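Local coordinates for protein tyrosine phosphatase (Orf virus, PDB 5NCR) that acts as a homodimeric tyrosine phosphatase of the dual-specificity family with triple substrate specificity, and probably helps the virus evade host interferon signalling, at residues Thr139-Tyr151 with Phe167-Ser179. The protein carries 2 engineered substitutions. Residues are numbered along the deposited sequence; the frame is centred on the assembly and turned at random.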
loop_
_atom_site.group_PDB
_atom_site.type_symbol
_atom_site.label_atom_id
_atom_site.label_comp_id
_atom_site.label_asym_id
_atom_site.label_seq_id
_atom_site.Cartn_x
_atom_site.Cartn_y
_atom_site.Cartn_z
ATOM N N THR B 139 12.107 -8.994 -5.886
ATOM C CA THR B 139 10.855 -9.438 -6.543
ATOM C C THR B 139 9.907 -8.276 -6.785
ATOM O O THR B 139 10.125 -7.211 -6.219
ATOM C CB THR B 139 10.154 -10.536 -5.737
ATOM O OG1 THR B 139 9.677 -9.973 -4.511
ATOM C CG2 THR B 139 11.043 -11.738 -5.497
ATOM N N GLN B 140 8.872 -8.476 -7.635
ATOM C CA GLN B 140 7.884 -7.435 -7.930
ATOM C C GLN B 140 7.149 -6.986 -6.636
ATOM O O GLN B 140 7.165 -5.786 -6.395
ATOM C CB GLN B 140 6.941 -7.850 -9.058
ATOM C CG GLN B 140 6.045 -6.732 -9.569
ATOM C CD GLN B 140 5.155 -7.235 -10.673
ATOM O OE1 GLN B 140 4.231 -8.022 -10.434
ATOM N NE2 GLN B 140 5.437 -6.824 -11.913
ATOM N N PRO B 141 6.620 -7.892 -5.753
ATOM C CA PRO B 141 6.041 -7.412 -4.470
ATOM C C PRO B 141 7.074 -6.657 -3.610
ATOM O O PRO B 141 6.709 -5.682 -2.950
ATOM C CB PRO B 141 5.594 -8.693 -3.761
ATOM C CG PRO B 141 5.637 -9.749 -4.752
ATOM C CD PRO B 141 6.544 -9.376 -5.847
ATOM N N ALA B 142 8.349 -7.127 -3.580
ATOM C CA ALA B 142 9.422 -6.463 -2.819
ATOM C C ALA B 142 9.671 -5.043 -3.363
ATOM O O ALA B 142 9.730 -4.106 -2.571
ATOM C CB ALA B 142 10.693 -7.289 -2.837
ATOM N N ARG B 143 9.694 -4.885 -4.701
ATOM C CA ARG B 143 9.845 -3.615 -5.393
ATOM C C ARG B 143 8.662 -2.714 -5.048
ATOM O O ARG B 143 8.873 -1.535 -4.801
ATOM C CB ARG B 143 9.996 -3.777 -6.933
ATOM C CG ARG B 143 11.291 -4.480 -7.324
ATOM C CD ARG B 143 11.661 -4.432 -8.790
ATOM N NE ARG B 143 10.609 -4.899 -9.694
ATOM C CZ ARG B 143 10.480 -6.143 -10.143
ATOM N NH1 ARG B 143 11.288 -7.096 -9.712
ATOM N NH2 ARG B 143 9.505 -6.453 -10.987
ATOM N N PHE B 144 7.436 -3.294 -5.017
ATOM C CA PHE B 144 6.172 -2.615 -4.706
ATOM C C PHE B 144 6.220 -1.988 -3.320
ATOM O O PHE B 144 5.922 -0.809 -3.163
ATOM C CB PHE B 144 4.976 -3.612 -4.857
ATOM C CG PHE B 144 3.602 -3.075 -4.490
ATOM C CD1 PHE B 144 3.294 -2.735 -3.174
ATOM C CD2 PHE B 144 2.605 -2.942 -5.455
ATOM C CE1 PHE B 144 2.027 -2.244 -2.836
ATOM C CE2 PHE B 144 1.331 -2.476 -5.109
ATOM C CZ PHE B 144 1.053 -2.127 -3.807
ATOM N N VAL B 145 6.595 -2.779 -2.323
ATOM C CA VAL B 145 6.682 -2.368 -0.924
ATOM C C VAL B 145 7.858 -1.367 -0.726
ATOM O O VAL B 145 7.727 -0.418 0.041
ATOM C CB VAL B 145 6.789 -3.605 0.005
ATOM C CG1 VAL B 145 7.136 -3.189 1.434
ATOM C CG2 VAL B 145 5.491 -4.417 -0.014
ATOM N N TYR B 146 8.988 -1.595 -1.402
ATOM C CA TYR B 146 10.123 -0.695 -1.280
ATOM C C TYR B 146 9.746 0.679 -1.832
ATOM O O TYR B 146 10.110 1.673 -1.230
ATOM C CB TYR B 146 11.401 -1.251 -1.942
ATOM C CG TYR B 146 12.598 -0.336 -1.751
ATOM C CD1 TYR B 146 13.347 -0.367 -0.572
ATOM C CD2 TYR B 146 12.924 0.629 -2.703
ATOM C CE1 TYR B 146 14.407 0.527 -0.362
ATOM C CE2 TYR B 146 13.968 1.532 -2.496
ATOM C CZ TYR B 146 14.705 1.478 -1.324
ATOM O OH TYR B 146 15.738 2.373 -1.152
ATOM N N PHE B 147 8.998 0.725 -2.972
ATOM C CA PHE B 147 8.579 1.975 -3.592
ATOM C C PHE B 147 7.673 2.719 -2.595
ATOM O O PHE B 147 7.844 3.908 -2.375
ATOM C CB PHE B 147 7.813 1.703 -4.893
ATOM C CG PHE B 147 7.523 2.958 -5.702
ATOM C CD1 PHE B 147 6.487 3.823 -5.336
ATOM C CD2 PHE B 147 8.233 3.230 -6.868
ATOM C CE1 PHE B 147 6.207 4.969 -6.098
ATOM C CE2 PHE B 147 7.993 4.404 -7.595
ATOM C CZ PHE B 147 6.962 5.250 -7.225
ATOM N N LEU B 148 6.726 2.000 -2.011
ATOM C CA LEU B 148 5.789 2.496 -1.027
ATOM C C LEU B 148 6.497 3.116 0.199
ATOM O O LEU B 148 6.246 4.279 0.518
ATOM C CB LEU B 148 4.843 1.363 -0.601
ATOM C CG LEU B 148 3.821 1.692 0.452
ATOM C CD1 LEU B 148 2.890 2.845 0.012
ATOM C CD2 LEU B 148 3.057 0.476 0.821
ATOM N N LYS B 149 7.380 2.348 0.848
ATOM C CA LYS B 149 8.124 2.742 2.043
ATOM C C LYS B 149 9.013 3.964 1.728
ATOM O O LYS B 149 8.991 4.918 2.487
ATOM C CB LYS B 149 8.944 1.544 2.546
ATOM C CG LYS B 149 9.804 1.764 3.785
ATOM C CD LYS B 149 10.383 0.413 4.272
ATOM C CE LYS B 149 11.780 0.486 4.855
ATOM N NZ LYS B 149 11.767 0.900 6.279
ATOM N N THR B 150 9.724 3.947 0.594
ATOM C CA THR B 150 10.644 4.997 0.171
ATOM C C THR B 150 9.899 6.289 -0.159
ATOM O O THR B 150 10.366 7.359 0.198
ATOM C CB THR B 150 11.504 4.497 -1.000
ATOM O OG1 THR B 150 12.132 3.287 -0.576
ATOM C CG2 THR B 150 12.546 5.500 -1.438
ATOM N N TYR B 151 8.754 6.175 -0.839
ATOM C CA TYR B 151 7.918 7.310 -1.198
ATOM C C TYR B 151 7.486 8.067 0.086
ATOM O O TYR B 151 7.603 9.293 0.141
ATOM C CB TYR B 151 6.673 6.840 -1.976
ATOM C CG TYR B 151 5.773 8.009 -2.279
ATOM C CD1 TYR B 151 6.081 8.897 -3.301
ATOM C CD2 TYR B 151 4.686 8.304 -1.461
ATOM C CE1 TYR B 151 5.307 10.030 -3.529
ATOM C CE2 TYR B 151 3.900 9.430 -1.685
ATOM C CZ TYR B 151 4.224 10.296 -2.712
ATOM O OH TYR B 151 3.449 11.396 -2.958
ATOM N N PHE B 167 3.597 11.179 -13.214
ATOM C CA PHE B 167 5.009 10.873 -13.022
ATOM C C PHE B 167 5.149 9.676 -12.100
ATOM O O PHE B 167 5.975 8.808 -12.365
ATOM C CB PHE B 167 5.747 12.079 -12.388
ATOM C CG PHE B 167 5.927 13.323 -13.234
ATOM C CD1 PHE B 167 5.492 13.356 -14.566
ATOM C CD2 PHE B 167 6.551 14.456 -12.712
ATOM C CE1 PHE B 167 5.649 14.513 -15.342
ATOM C CE2 PHE B 167 6.705 15.611 -13.492
ATOM C CZ PHE B 167 6.262 15.628 -14.802
ATOM N N ARG B 168 4.387 9.664 -10.988
ATOM C CA ARG B 168 4.448 8.585 -10.006
ATOM C C ARG B 168 4.035 7.269 -10.659
ATOM O O ARG B 168 4.680 6.266 -10.406
ATOM C CB ARG B 168 3.590 8.905 -8.778
ATOM C CG ARG B 168 4.114 8.278 -7.477
ATOM C CD ARG B 168 3.449 8.861 -6.233
ATOM N NE ARG B 168 2.015 8.613 -6.231
ATOM C CZ ARG B 168 1.086 9.524 -6.474
ATOM N NH1 ARG B 168 1.429 10.779 -6.732
ATOM N NH2 ARG B 168 -0.197 9.192 -6.447
ATOM N N TYR B 169 3.008 7.280 -11.534
ATOM C CA TYR B 169 2.558 6.080 -12.224
ATOM C C TYR B 169 3.661 5.603 -13.180
ATOM O O TYR B 169 3.981 4.415 -13.188
ATOM C CB TYR B 169 1.243 6.334 -12.998
ATOM C CG TYR B 169 0.757 5.130 -13.784
ATOM C CD1 TYR B 169 0.088 4.084 -13.153
ATOM C CD2 TYR B 169 0.956 5.047 -15.158
ATOM C CE1 TYR B 169 -0.385 2.985 -13.876
ATOM C CE2 TYR B 169 0.492 3.953 -15.891
ATOM C CZ TYR B 169 -0.173 2.920 -15.244
ATOM O OH TYR B 169 -0.643 1.841 -15.960
ATOM N N GLN B 170 4.269 6.532 -13.960
ATOM C CA GLN B 170 5.355 6.185 -14.888
ATOM C C GLN B 170 6.551 5.546 -14.144
ATOM O O GLN B 170 7.153 4.613 -14.658
ATOM C CB GLN B 170 5.823 7.397 -15.685
ATOM C CG GLN B 170 4.805 7.858 -16.720
ATOM C CD GLN B 170 5.357 9.038 -17.484
ATOM O OE1 GLN B 170 6.205 8.904 -18.360
ATOM N NE2 GLN B 170 4.899 10.212 -17.182
ATOM N N LEU B 171 6.855 6.033 -12.941
ATOM C CA LEU B 171 7.920 5.493 -12.084
ATOM C C LEU B 171 7.545 4.111 -11.550
ATOM O O LEU B 171 8.375 3.208 -11.544
ATOM C CB LEU B 171 8.236 6.459 -10.932
ATOM C CG LEU B 171 8.918 7.776 -11.329
ATOM C CD1 LEU B 171 8.865 8.761 -10.206
ATOM C CD2 LEU B 171 10.363 7.563 -11.708
ATOM N N ILE B 172 6.285 3.932 -11.143
ATOM C CA ILE B 172 5.777 2.620 -10.695
ATOM C C ILE B 172 5.949 1.634 -11.844
ATOM O O ILE B 172 6.519 0.581 -11.630
ATOM C CB ILE B 172 4.334 2.691 -10.142
ATOM C CG1 ILE B 172 4.304 3.499 -8.818
ATOM C CG2 ILE B 172 3.699 1.276 -9.957
ATOM C CD1 ILE B 172 2.953 4.075 -8.431
ATOM N N LYS B 173 5.499 1.989 -13.057
ATOM C CA LYS B 173 5.599 1.119 -14.251
ATOM C C LYS B 173 7.035 0.685 -14.523
ATOM O O LYS B 173 7.313 -0.498 -14.710
ATOM C CB LYS B 173 5.051 1.810 -15.510
ATOM C CG LYS B 173 3.539 1.946 -15.598
ATOM C CD LYS B 173 2.774 0.651 -15.805
ATOM C CE LYS B 173 2.653 0.183 -17.242
ATOM N NZ LYS B 173 1.794 -1.027 -17.319
ATOM N N MET B 174 7.943 1.647 -14.507
ATOM C CA MET B 174 9.352 1.429 -14.771
ATOM C C MET B 174 10.102 0.624 -13.688
ATOM O O MET B 174 10.871 -0.260 -14.040
ATOM C CB MET B 174 10.005 2.803 -15.015
ATOM C CG MET B 174 11.483 2.786 -15.250
ATOM S SD MET B 174 11.966 4.328 -16.077
ATOM C CE MET B 174 11.611 3.840 -17.805
ATOM N N PHE B 175 9.928 0.958 -12.400
ATOM C CA PHE B 175 10.730 0.359 -11.326
ATOM C C PHE B 175 10.016 -0.694 -10.482
ATOM O O PHE B 175 10.669 -1.437 -9.733
ATOM C CB PHE B 175 11.337 1.440 -10.422
ATOM C CG PHE B 175 12.279 2.372 -11.148
ATOM C CD1 PHE B 175 13.572 1.966 -11.477
ATOM C CD2 PHE B 175 11.878 3.656 -11.496
ATOM C CE1 PHE B 175 14.446 2.829 -12.153
ATOM C CE2 PHE B 175 12.755 4.522 -12.166
ATOM C CZ PHE B 175 14.044 4.116 -12.457
ATOM N N VAL B 176 8.712 -0.816 -10.638
ATOM C CA VAL B 176 7.982 -1.841 -9.878
ATOM C C VAL B 176 7.488 -2.918 -10.801
ATOM O O VAL B 176 7.774 -4.083 -10.566
ATOM C CB VAL B 176 6.867 -1.273 -8.957
ATOM C CG1 VAL B 176 6.010 -2.391 -8.333
ATOM C CG2 VAL B 176 7.462 -0.358 -7.898
ATOM N N CYS B 177 6.751 -2.532 -11.845
ATOM C CA CYS B 177 6.187 -3.470 -12.806
ATOM C C CYS B 177 7.242 -4.150 -13.661
ATOM O O CYS B 177 7.278 -5.386 -13.697
ATOM C CB CYS B 177 5.126 -2.792 -13.664
ATOM S SG CYS B 177 3.747 -2.114 -12.715
ATOM N N ASP B 178 8.079 -3.361 -14.350
ATOM C CA ASP B 178 9.142 -3.898 -15.203
ATOM C C ASP B 178 10.250 -4.509 -14.334
ATOM O O ASP B 178 10.530 -3.990 -13.247
ATOM C CB ASP B 178 9.700 -2.813 -16.150
ATOM C CG ASP B 178 8.685 -2.113 -17.054
ATOM O OD1 ASP B 178 7.523 -2.584 -17.130
ATOM O OD2 ASP B 178 9.059 -1.093 -17.690
ATOM N N SER B 179 10.809 -5.649 -14.761
ATOM C CA SER B 179 11.848 -6.368 -14.014
ATOM C C SER B 179 13.212 -5.664 -14.004
ATOM O O SER B 179 13.488 -4.814 -14.852
ATOM C CB SER B 179 11.970 -7.804 -14.516
ATOM O OG SER B 179 10.755 -8.513 -14.324
HETATM O O HOH W 1 9.502 -9.491 -11.934
#
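The carbonyl oxygen of Val176 is gripped side-on by Arg143, whose NE and NH2 both donate to this one atom, NH2 to O at 3.0 Å. Both nitrogens come from the same face of the carbonyl plane, and NE stands well above that plane. A bend at chi3 (-53°) turns the guanidinium across the end of helix 167-177, where it lies between Gln140 CA over one face and, offset toward the rim of the other, CA of the poorly ordered Ser179; its NH1 is held by Met138 O. The next carbonyl, Cys177 O, accepts from Gln140 NE2 at 2.9 Å, in the carbonyl plane and on a lone pair. The two side chains thus illustrate how a neighbouring helix can take up the carbonyls at a helix end, here beside a wider pi-type turn in which Ile172 O accepts from both Val176 N and Cys177 N.

Apolar packing follows by knobs-into-holes. Val176 sits among Gln140, Arg143, Phe144 and Phe147, with CG1 3.6 Å from Phe144 CA and CG2 3.7 Å from Phe147 CB. In return Phe147, its CG anti to the backbone N (chi1 -171°), drives its ring among Arg168, Leu171, Ile172 and Val176. Ile172 CG1 makes a CH-pi contact over one ring face, 3.8 Å from the centroid, while Leu171 CB meets the edge. Farther along, the Tyr151 and Arg168 side chains cross at about a right angle, Arg168 CD 3.5 Å from Tyr151 CE1, and the guanidinium of Arg168 donates to Thr16 OG1, Leu13 O and Leu162 O.

The last two helices of the chain run roughly antiparallel here, the segments' axes at 137°, with helix 7-15 packed against both, helix 118-134 against 140-158 and helix 90-103 against 165-177, while Phe144 packs on Leu148 of the second subunit and Leu148 on its Phe144.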